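Local coordinates for protein aminotransferase, class I and II (Erwinia tasmaniensis, PDB 5Z0Q) that binds pyridoxal-5'-phosphate, forms a two-chain assembly and belongs to the class I and II aminotransferase family, at residues 24-29 with 37-42; 165-170 with 198-203; 208-213 with 295-300; 227-232 with 253-258. One frame throughout, in Å; residues are numbered along the deposited sequence.

Interaction 1 (24-29 with 37-42); sequences SLKWKK and PLWIAD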
# COMPACT_ATOMS: atom_id res chain seq x y z
N SER A 24 -15.77 -1.65 -9.13
CA SER A 24 -16.19 -1.91 -7.76
C SER A 24 -16.30 -3.41 -7.50
O SER A 24 -16.95 -4.14 -8.25
CB SER A 24 -17.54 -1.24 -7.48
OG SER A 24 -18.06 -1.64 -6.22
N LEU A 25 -15.65 -3.86 -6.42
CA LEU A 25 -15.77 -5.26 -6.03
C LEU A 25 -17.19 -5.59 -5.58
O LEU A 25 -17.62 -6.74 -5.66
CB LEU A 25 -14.77 -5.57 -4.91
CG LEU A 25 -14.75 -6.99 -4.33
CD1 LEU A 25 -14.55 -8.02 -5.44
CD2 LEU A 25 -13.66 -7.12 -3.28
N LYS A 26 -17.94 -4.58 -5.12
CA LYS A 26 -19.29 -4.81 -4.63
C LYS A 26 -20.21 -5.28 -5.75
O LYS A 26 -20.91 -6.29 -5.61
CB LYS A 26 -19.83 -3.52 -3.99
CG LYS A 26 -21.18 -3.70 -3.31
CD LYS A 26 -21.62 -2.41 -2.63
CE LYS A 26 -22.87 -2.63 -1.79
NZ LYS A 26 -23.31 -1.38 -1.10
N TRP A 27 -20.21 -4.57 -6.88
CA TRP A 27 -21.15 -4.83 -7.96
C TRP A 27 -20.60 -5.78 -9.02
O TRP A 27 -21.12 -5.81 -10.14
CB TRP A 27 -21.58 -3.51 -8.61
CG TRP A 27 -22.48 -2.70 -7.74
CD1 TRP A 27 -22.10 -1.85 -6.74
CD2 TRP A 27 -23.91 -2.65 -7.79
NE1 TRP A 27 -23.21 -1.28 -6.16
CE2 TRP A 27 -24.33 -1.76 -6.79
CE3 TRP A 27 -24.87 -3.28 -8.58
CZ2 TRP A 27 -25.68 -1.48 -6.56
CZ3 TRP A 27 -26.20 -3.00 -8.35
CH2 TRP A 27 -26.60 -2.11 -7.35
N LYS A 28 -19.56 -6.55 -8.70
CA LYS A 28 -19.01 -7.52 -9.63
C LYS A 28 -18.99 -8.95 -9.11
O LYS A 28 -18.77 -9.87 -9.91
CB LYS A 28 -17.59 -7.12 -10.06
CG LYS A 28 -17.56 -6.20 -11.26
CD LYS A 28 -16.14 -5.90 -11.71
CE LYS A 28 -16.12 -5.25 -13.08
NZ LYS A 28 -14.75 -4.83 -13.49
N LYS A 29 -19.22 -9.17 -7.81
CA LYS A 29 -19.32 -10.53 -7.31
C LYS A 29 -20.52 -11.24 -7.91
O LYS A 29 -20.41 -12.38 -8.38
CB LYS A 29 -19.41 -10.52 -5.78
CG LYS A 29 -19.57 -11.90 -5.17
CD LYS A 29 -19.57 -11.84 -3.65
CE LYS A 29 -19.68 -13.23 -3.04
NZ LYS A 29 -19.58 -13.20 -1.56
N PRO A 37 -26.26 -6.64 -4.68
CA PRO A 37 -25.07 -6.63 -3.83
C PRO A 37 -25.25 -5.78 -2.58
O PRO A 37 -25.36 -4.56 -2.66
CB PRO A 37 -23.98 -6.04 -4.74
CG PRO A 37 -24.57 -6.05 -6.13
CD PRO A 37 -26.04 -5.92 -5.95
N LEU A 38 -25.29 -6.43 -1.42
CA LEU A 38 -25.46 -5.74 -0.14
C LEU A 38 -24.51 -6.33 0.90
O LEU A 38 -24.89 -6.55 2.06
CB LEU A 38 -26.91 -5.83 0.35
CG LEU A 38 -28.00 -5.35 -0.61
CD1 LEU A 38 -29.35 -5.89 -0.19
CD2 LEU A 38 -28.02 -3.83 -0.68
N TRP A 39 -23.27 -6.59 0.50
CA TRP A 39 -22.34 -7.34 1.33
C TRP A 39 -21.14 -6.50 1.77
O TRP A 39 -21.09 -6.10 2.94
CB TRP A 39 -21.90 -8.62 0.60
CG TRP A 39 -21.25 -8.38 -0.74
CD1 TRP A 39 -21.83 -7.87 -1.86
CD2 TRP A 39 -19.89 -8.67 -1.09
NE1 TRP A 39 -20.92 -7.81 -2.88
CE2 TRP A 39 -19.72 -8.29 -2.44
CE3 TRP A 39 -18.79 -9.19 -0.39
CZ2 TRP A 39 -18.50 -8.43 -3.10
CZ3 TRP A 39 -17.59 -9.33 -1.05
CH2 TRP A 39 -17.45 -8.95 -2.39
N ILE A 40 -20.19 -6.21 0.89
CA ILE A 40 -18.94 -5.59 1.30
C ILE A 40 -19.21 -4.19 1.85
O ILE A 40 -20.12 -3.48 1.40
CB ILE A 40 -17.93 -5.57 0.14
CG1 ILE A 40 -16.51 -5.32 0.65
CG2 ILE A 40 -18.32 -4.54 -0.91
CD1 ILE A 40 -15.44 -5.49 -0.41
N ALA A 41 -18.40 -3.79 2.83
CA ALA A 41 -18.68 -2.60 3.64
C ALA A 41 -18.19 -1.34 2.94
O ALA A 41 -17.18 -0.73 3.30
CB ALA A 41 -18.07 -2.75 5.03
N ASP A 42 -18.94 -0.94 1.91
CA ASP A 42 -18.75 0.35 1.27
C ASP A 42 -20.09 0.82 0.74
O ASP A 42 -20.97 0.01 0.43
CB ASP A 42 -17.70 0.30 0.15
CG ASP A 42 -18.17 -0.49 -1.06
OD1 ASP A 42 -19.01 -1.40 -0.90
OD2 ASP A 42 -17.68 -0.21 -2.18
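Lys26 lies extended across Ile40, Pro37 and Asp42, while Trp39 takes hold of its backbone carbonyl. Lys26 CG stands anti to the backbone N (chi1 -173°), which sends the chain over the 37-42 segment. Lys26 CB meets Ile40 CG2 at 3.6 Å. Lys26 CG touches that same methyl and also Pro37 CB. Lys26 CD passes Asp42 OD1, and Lys26 CE comes up to Pro37 O. Lys26 NZ ends on Asp42 O with a hydrogen bond of 3.1 Å, donated nearly along the C=O axis. Asn366 ND2 also donates to Asp42 O. Asp44 gives Lys26 NZ a weak, long ion pair.

Trp39 NE1 donates to Lys26 O at 3.1 Å, in the carbonyl plane and on a lone pair. Ile40 CB covers one face of the indole. Lys29 CD covers the opposite face, 3.7 Å from the centroid of the Trp39 six-membered ring. Lys29 NZ is a cation-pi partner over that ring. Pro37 CD makes a CH-pi contact over the six-membered ring of Trp27. Trp27 NE1 is hydrogen-bonded to Asp44 OD1.

The Ile40 side chain is about 7 Å from the bound pyridoxal-5'-phosphate. It also packs on Tyr66 of the second subunit. The N-terminal loop thus folds over strand 36-38 near the cofactor site and dimer interface of a fold type I PLP enzyme.

Interaction 2 (165-170 with 198-203); sequences NEKLLL and DLLVCS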
# COMPACT_ATOMS: atom_id res chain seq x y z
N ASN A 165 -1.13 -16.64 28.71
CA ASN A 165 -0.38 -16.32 27.50
C ASN A 165 -0.90 -15.08 26.79
O ASN A 165 -0.24 -14.59 25.87
CB ASN A 165 -0.39 -17.50 26.53
CG ASN A 165 0.45 -18.66 27.01
OD1 ASN A 165 0.78 -18.76 28.19
ND2 ASN A 165 0.81 -19.54 26.08
N GLU A 166 -2.06 -14.56 27.19
CA GLU A 166 -2.67 -13.44 26.48
C GLU A 166 -1.80 -12.20 26.60
O GLU A 166 -1.16 -11.97 27.63
CB GLU A 166 -4.07 -13.17 27.04
CG GLU A 166 -5.08 -14.29 26.78
CD GLU A 166 -4.83 -15.54 27.61
OE1 GLU A 166 -4.68 -16.63 27.01
OE2 GLU A 166 -4.78 -15.43 28.85
N LYS A 167 -1.77 -11.40 25.53
CA LYS A 167 -0.85 -10.27 25.47
C LYS A 167 -1.46 -9.06 24.77
O LYS A 167 -1.22 -7.92 25.19
CB LYS A 167 0.44 -10.69 24.76
CG LYS A 167 1.48 -9.59 24.62
CD LYS A 167 1.88 -9.03 25.98
CE LYS A 167 3.32 -8.52 25.95
NZ LYS A 167 3.59 -7.66 24.77
N LEU A 168 -2.24 -9.29 23.72
CA LEU A 168 -2.77 -8.21 22.89
C LEU A 168 -4.29 -8.31 22.85
O LEU A 168 -4.83 -9.33 22.43
CB LEU A 168 -2.18 -8.26 21.48
CG LEU A 168 -2.63 -7.18 20.49
CD1 LEU A 168 -2.33 -5.80 21.03
CD2 LEU A 168 -1.96 -7.39 19.14
N LEU A 169 -4.96 -7.24 23.27
CA LEU A 169 -6.42 -7.17 23.25
C LEU A 169 -6.86 -6.39 22.01
O LEU A 169 -6.48 -5.23 21.83
CB LEU A 169 -6.95 -6.50 24.52
CG LEU A 169 -8.45 -6.22 24.55
CD1 LEU A 169 -9.24 -7.51 24.50
CD2 LEU A 169 -8.83 -5.40 25.78
N LEU A 170 -7.67 -7.04 21.17
CA LEU A 170 -8.15 -6.44 19.93
C LEU A 170 -9.59 -5.97 20.14
O LEU A 170 -10.50 -6.80 20.27
CB LEU A 170 -8.05 -7.44 18.78
CG LEU A 170 -6.67 -8.02 18.49
CD1 LEU A 170 -6.72 -8.97 17.32
CD2 LEU A 170 -5.66 -6.91 18.23
N ASP A 198 -2.53 -6.96 32.20
CA ASP A 198 -1.42 -6.27 31.55
C ASP A 198 -1.34 -6.64 30.06
O ASP A 198 -0.42 -7.31 29.60
CB ASP A 198 -0.10 -6.55 32.27
CG ASP A 198 0.48 -5.31 32.93
OD1 ASP A 198 -0.21 -4.71 33.77
OD2 ASP A 198 1.63 -4.94 32.59
N LEU A 199 -2.35 -6.18 29.34
CA LEU A 199 -2.48 -6.44 27.91
C LEU A 199 -2.29 -5.15 27.12
O LEU A 199 -2.55 -4.05 27.61
CB LEU A 199 -3.86 -7.03 27.59
CG LEU A 199 -4.28 -8.31 28.30
CD1 LEU A 199 -5.66 -8.74 27.83
CD2 LEU A 199 -3.26 -9.41 28.07
N LEU A 200 -1.82 -5.31 25.89
CA LEU A 200 -1.81 -4.22 24.92
C LEU A 200 -3.14 -4.20 24.17
O LEU A 200 -3.74 -5.25 23.91
CB LEU A 200 -0.64 -4.36 23.96
CG LEU A 200 0.75 -4.26 24.60
CD1 LEU A 200 1.84 -4.60 23.60
CD2 LEU A 200 0.96 -2.87 25.18
N VAL A 201 -3.59 -3.01 23.82
CA VAL A 201 -4.90 -2.81 23.21
C VAL A 201 -4.73 -2.27 21.80
O VAL A 201 -3.93 -1.37 21.57
CB VAL A 201 -5.78 -1.87 24.06
CG1 VAL A 201 -7.17 -1.74 23.45
CG2 VAL A 201 -5.86 -2.36 25.49
N CYS A 202 -5.49 -2.84 20.86
CA CYS A 202 -5.54 -2.36 19.49
C CYS A 202 -7.00 -2.02 19.19
O CYS A 202 -7.81 -2.91 18.92
CB CYS A 202 -4.99 -3.39 18.51
SG CYS A 202 -4.96 -2.85 16.79
N SER A 203 -7.33 -0.73 19.24
CA SER A 203 -8.70 -0.26 19.08
C SER A 203 -8.93 0.16 17.63
O SER A 203 -8.29 1.10 17.15
CB SER A 203 -8.98 0.90 20.03
OG SER A 203 -10.33 1.33 19.94
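Lys167 O accepts a hydrogen bond from Leu200 N at 2.8 Å, with the donor tilted 16° from the carbonyl plane. It is one rung between strands 166-172 and 200-204. These parallel neighbours are joined through helix 184-197 as a beta-alpha-beta unit, within the large mixed sheet of the aminotransferase fold. Cys202 N makes a second such bond, to Leu169 O at 2.8 Å. Leu168 pairs with Leu200, Leu169 with Val201, and Leu170 with Cys202. The axes of the short runs 166-170 and 200-203 lie 21° apart.

Leu168, Leu170, Leu200 and Cys202 share one face of the sheet. There Leu168 CD1 reaches Leu200 CB at 3.7 Å. Leu168 CG is anti to the backbone N (chi1 -179°), and its CD1 reaches over toward the neighbouring strand. Helix 101-111 covers this face, with Phe111 on Leu200 and Ala107 on Cys202.

Leu169 and Val201 look to the other face. Leu169 CD2 meets Val201 CG2 at 4.3 Å, and Leu169 CB touches Leu199 CD1. At the start of the pair, Leu199 CD2 packs beside Glu166 O. The Glu166 carboxylate is held by the backbone N of Ser163 and Gly164. Back on the face of Leu168 and Leu200, Leu170 CD2 rests against Cys202 CB at 3.6 Å.

Interaction 3 (208-213 with 295-300); sequences CDLVLE and AQLDYL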
# COMPACT_ATOMS: atom_id res chain seq x y z
N CYS A 208 -15.93 5.57 13.69
CA CYS A 208 -16.17 6.57 14.73
C CYS A 208 -16.94 7.77 14.21
O CYS A 208 -17.57 8.48 15.01
CB CYS A 208 -14.84 7.01 15.34
SG CYS A 208 -13.72 7.84 14.19
N ASP A 209 -16.91 8.04 12.91
CA ASP A 209 -17.63 9.16 12.34
C ASP A 209 -19.09 8.85 12.03
O ASP A 209 -19.85 9.77 11.69
CB ASP A 209 -16.95 9.65 11.06
CG ASP A 209 -15.59 10.26 11.31
OD1 ASP A 209 -15.38 10.82 12.41
OD2 ASP A 209 -14.73 10.20 10.41
N LEU A 210 -19.51 7.59 12.15
CA LEU A 210 -20.85 7.16 11.75
C LEU A 210 -21.75 6.87 12.95
O LEU A 210 -22.60 5.98 12.89
CB LEU A 210 -20.76 5.94 10.83
CG LEU A 210 -20.04 6.16 9.50
CD1 LEU A 210 -19.99 4.88 8.69
CD2 LEU A 210 -20.71 7.28 8.71
N VAL A 211 -21.58 7.62 14.03
CA VAL A 211 -22.43 7.45 15.21
C VAL A 211 -23.77 8.13 14.94
O VAL A 211 -23.82 9.33 14.64
CB VAL A 211 -21.76 8.02 16.46
CG1 VAL A 211 -22.68 7.89 17.67
CG2 VAL A 211 -20.43 7.33 16.72
N LEU A 212 -24.86 7.37 15.05
CA LEU A 212 -26.19 7.89 14.79
C LEU A 212 -26.99 8.20 16.05
O LEU A 212 -27.92 9.01 15.98
CB LEU A 212 -27.00 6.89 13.95
CG LEU A 212 -26.39 6.35 12.66
CD1 LEU A 212 -27.35 5.37 12.01
CD2 LEU A 212 -26.04 7.48 11.70
N GLU A 213 -26.64 7.59 17.17
CA GLU A 213 -27.45 7.75 18.38
C GLU A 213 -27.25 9.14 18.96
O GLU A 213 -26.10 9.56 19.17
CB GLU A 213 -27.08 6.68 19.40
CG GLU A 213 -28.25 6.22 20.26
CD GLU A 213 -29.29 5.45 19.47
OE1 GLU A 213 -28.98 4.98 18.36
OE2 GLU A 213 -30.44 5.32 19.97
N ALA A 295 -25.05 15.08 6.22
CA ALA A 295 -26.21 14.71 5.42
C ALA A 295 -26.28 13.20 5.20
O ALA A 295 -27.38 12.66 5.01
CB ALA A 295 -26.17 15.44 4.08
N GLN A 296 -25.14 12.51 5.21
CA GLN A 296 -25.16 11.06 5.06
C GLN A 296 -25.71 10.38 6.31
O GLN A 296 -26.38 9.35 6.20
CB GLN A 296 -23.76 10.54 4.75
CG GLN A 296 -23.71 9.05 4.42
CD GLN A 296 -22.29 8.51 4.35
OE1 GLN A 296 -21.38 9.06 4.96
NE2 GLN A 296 -22.11 7.43 3.61
N LEU A 297 -25.45 10.94 7.49
CA LEU A 297 -25.96 10.35 8.72
C LEU A 297 -27.48 10.38 8.77
O LEU A 297 -28.11 9.39 9.15
CB LEU A 297 -25.36 11.06 9.94
CG LEU A 297 -23.84 11.02 10.08
CD1 LEU A 297 -23.40 11.71 11.36
CD2 LEU A 297 -23.33 9.59 10.02
N ASP A 298 -28.08 11.51 8.40
CA ASP A 298 -29.53 11.60 8.37
C ASP A 298 -30.11 10.62 7.35
O ASP A 298 -31.14 9.98 7.61
CB ASP A 298 -29.97 13.03 8.04
CG ASP A 298 -29.47 14.04 9.06
OD1 ASP A 298 -29.23 13.64 10.22
OD2 ASP A 298 -29.33 15.22 8.70
N TYR A 299 -29.47 10.48 6.20
CA TYR A 299 -29.94 9.55 5.18
C TYR A 299 -29.77 8.11 5.65
O TYR A 299 -30.65 7.27 5.41
CB TYR A 299 -29.19 9.78 3.87
CG TYR A 299 -29.84 9.15 2.66
CD1 TYR A 299 -30.83 9.82 1.95
CD2 TYR A 299 -29.47 7.89 2.23
CE1 TYR A 299 -31.42 9.26 0.84
CE2 TYR A 299 -30.06 7.31 1.12
CZ TYR A 299 -31.03 8.00 0.43
OH TYR A 299 -31.63 7.43 -0.68
N LEU A 300 -28.65 7.80 6.31
CA LEU A 300 -28.42 6.44 6.78
C LEU A 300 -29.32 6.08 7.95
O LEU A 300 -29.72 4.92 8.09
CB LEU A 300 -26.95 6.25 7.15
CG LEU A 300 -25.97 6.15 5.98
CD1 LEU A 300 -24.55 5.94 6.47
CD2 LEU A 300 -26.38 5.03 5.03
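Asp209 O faces the end of Leu297, with CD2 of that leucine 3.9 Å away. The Asp209 carboxylate turns elsewhere. It forms a salt bridge with Arg80 and accepts from Ser241 OG and Trp286 NE1. These three partners hold its rotation. Towards the 295-300 segment Asp209 presents its backbone carbonyl.

Leu210 follows and brings its side chain to the helix. Its CG is anti to the carbonyl carbon (chi1 -63°), and one branch does the touching. Leu210 CD2 meets Leu297 CD2 at 3.7 Å, the two side chains crossing at a slant. Leu210 also packs on Leu293, about one turn earlier in the same helix. Its side chain is about 9 Å from the bound pyridoxal-5'-phosphate.

The helix is 290-313, a long one. In the fold type I family a long helix of this kind joins the large and small domains, and here it probably does the same. Segment 208-213 belongs to the loop that follows strand 200-204 of the large mixed sheet, so the contact lays that loop on the helix.

Val211 CB points away from the helix, but Val211 O lies 4.1 Å from Leu297 CD1.

Leu212 returns to the helix from another direction. Leu212 CD2 touches Leu297 CD2 at 3.8 Å and also comes up to Leu297 O. The CD2 methyl of Leu297 is therefore shared by Leu210 and Leu212. A backbone hydrogen bond to Glu323 holds Leu212 in place, and its side chain also packs on Ser325 and Arg304.

Interaction 4 (227-232 with 253-258); sequences DAAQRS and VIPNPE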
# COMPACT_ATOMS: atom_id res chain seq x y z
N ASP A 227 -2.81 5.97 31.18
CA ASP A 227 -2.38 4.57 31.15
C ASP A 227 -2.91 3.86 29.91
O ASP A 227 -2.19 3.07 29.29
CB ASP A 227 -2.86 3.86 32.42
CG ASP A 227 -2.41 2.41 32.47
OD1 ASP A 227 -1.23 2.16 32.80
OD2 ASP A 227 -3.24 1.52 32.18
N ALA A 228 -4.16 4.14 29.54
CA ALA A 228 -4.71 3.54 28.33
C ALA A 228 -3.98 4.03 27.09
O ALA A 228 -3.79 3.27 26.13
CB ALA A 228 -6.21 3.84 28.22
N ALA A 229 -3.56 5.30 27.08
CA ALA A 229 -2.85 5.84 25.93
C ALA A 229 -1.48 5.20 25.77
O ALA A 229 -1.05 4.93 24.64
CB ALA A 229 -2.72 7.36 26.07
N GLN A 230 -0.79 4.93 26.87
CA GLN A 230 0.55 4.37 26.82
C GLN A 230 0.57 2.86 26.62
O GLN A 230 1.65 2.27 26.57
CB GLN A 230 1.32 4.72 28.10
CG GLN A 230 1.60 6.20 28.26
CD GLN A 230 2.49 6.75 27.16
OE1 GLN A 230 3.39 6.06 26.68
NE2 GLN A 230 2.24 7.99 26.76
N ARG A 231 -0.60 2.22 26.49
CA ARG A 231 -0.67 0.77 26.33
C ARG A 231 -1.46 0.36 25.09
O ARG A 231 -1.72 -0.83 24.91
CB ARG A 231 -1.29 0.12 27.57
CG ARG A 231 -2.79 0.33 27.69
CD ARG A 231 -3.31 0.02 29.09
NE ARG A 231 -2.91 -1.30 29.58
CZ ARG A 231 -2.07 -1.50 30.59
NH1 ARG A 231 -1.56 -0.47 31.24
NH2 ARG A 231 -1.76 -2.73 30.96
N SER A 232 -1.83 1.31 24.23
CA SER A 232 -2.76 1.03 23.14
C SER A 232 -2.26 1.63 21.83
O SER A 232 -1.33 2.43 21.79
CB SER A 232 -4.16 1.58 23.45
OG SER A 232 -4.16 2.99 23.41
N VAL A 253 -2.42 5.77 15.86
CA VAL A 253 -2.04 6.69 16.92
C VAL A 253 -1.43 5.87 18.04
O VAL A 253 -2.14 5.16 18.77
CB VAL A 253 -3.23 7.51 17.42
CG1 VAL A 253 -2.77 8.56 18.42
CG2 VAL A 253 -3.96 8.16 16.25
N ILE A 254 -0.11 5.95 18.19
CA ILE A 254 0.64 5.21 19.19
C ILE A 254 1.33 6.22 20.10
O ILE A 254 2.42 6.71 19.78
CB ILE A 254 1.65 4.25 18.55
CG1 ILE A 254 1.06 3.61 17.29
CG2 ILE A 254 2.06 3.18 19.54
CD1 ILE A 254 2.05 2.83 16.48
N PRO A 255 0.73 6.56 21.24
CA PRO A 255 1.39 7.52 22.15
C PRO A 255 2.65 6.98 22.79
O PRO A 255 3.56 7.76 23.10
CB PRO A 255 0.30 7.81 23.20
CG PRO A 255 -0.99 7.40 22.55
CD PRO A 255 -0.63 6.23 21.68
N ASN A 256 2.74 5.67 23.01
CA ASN A 256 3.93 5.10 23.63
C ASN A 256 5.10 5.17 22.67
O ASN A 256 5.00 4.69 21.53
CB ASN A 256 3.66 3.66 24.06
CG ASN A 256 4.74 3.10 24.97
OD1 ASN A 256 5.94 3.27 24.72
ND2 ASN A 256 4.32 2.43 26.04
N PRO A 257 6.23 5.76 23.06
CA PRO A 257 7.38 5.83 22.14
C PRO A 257 7.97 4.46 21.83
O PRO A 257 8.32 4.19 20.67
CB PRO A 257 8.38 6.73 22.88
CG PRO A 257 7.55 7.48 23.88
CD PRO A 257 6.47 6.54 24.29
N GLU A 258 8.10 3.59 22.84
CA GLU A 258 8.69 2.28 22.59
C GLU A 258 7.77 1.42 21.73
O GLU A 258 8.25 0.69 20.84
CB GLU A 258 8.98 1.57 23.91
CG GLU A 258 9.81 0.31 23.76
CD GLU A 258 9.26 -0.86 24.56
OE1 GLU A 258 9.61 -2.02 24.24
OE2 GLU A 258 8.46 -0.63 25.49
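Gln230 and Asn256 cross at about a right angle, with their amide planes turned 49° apart. The two amides do not bond to each other. Asn256 ND2 donates instead to the backbone oxygen Gln230 O, at 2.7 Å and almost straight (174°). The acceptor lies in the Asn256 amide plane, and the donor lies in the carbonyl plane of Gln230. With CG anti to the backbone N (chi1 -168°), the Asn256 amide reaches Gln230 O. Asn256 is the N-cap of helix 257-267, and its OD1 accepts a weak capping bond from Glu258 N at 2.9 Å. One amide thus serves both the helix start and the facing turn.

Segment 227-232 leads from helix 226-229 into strand 232-236. Segment 253-258 leaves strand 250-253, the antiparallel neighbour of 232-236 in the large sheet of the aminotransferase fold. The contact joins the turns at this end of the strand pair.

Pro255 runs past Gln230 in the opposite direction, its ring set against Ala229. Pro255 CG meets Ala229 CB at 3.9 Å, and the same ring lies beside Ala229 O. Gln230 is bent at chi2, which brings its OE1 back beside Asn256 CB at 3.6 Å. Within the turn, Ser232 OG donates to Ala228 O at 2.8 Å.

From the N terminus, interaction 1 comes first and closes a short loop, folding residues 24-29 onto strand 36-38 and what follows it. Interaction 2 closes the next loop, through helix 184-197, inside the large sheet. Interaction 3 then spans a long loop, from 208-213 to helix 290-313, and interaction 4 is nested inside that loop. None of the contacts cross along the chain. Interactions 2 and 4 touch: Val201 N lies 3.1 Å from Arg231 O, a probable hydrogen bond, as strand 200-204 adjoins strand 232-236. Interaction 1 lies on the opposite side of the chain's centre from both, its centre about 20 Å from that of interaction 3.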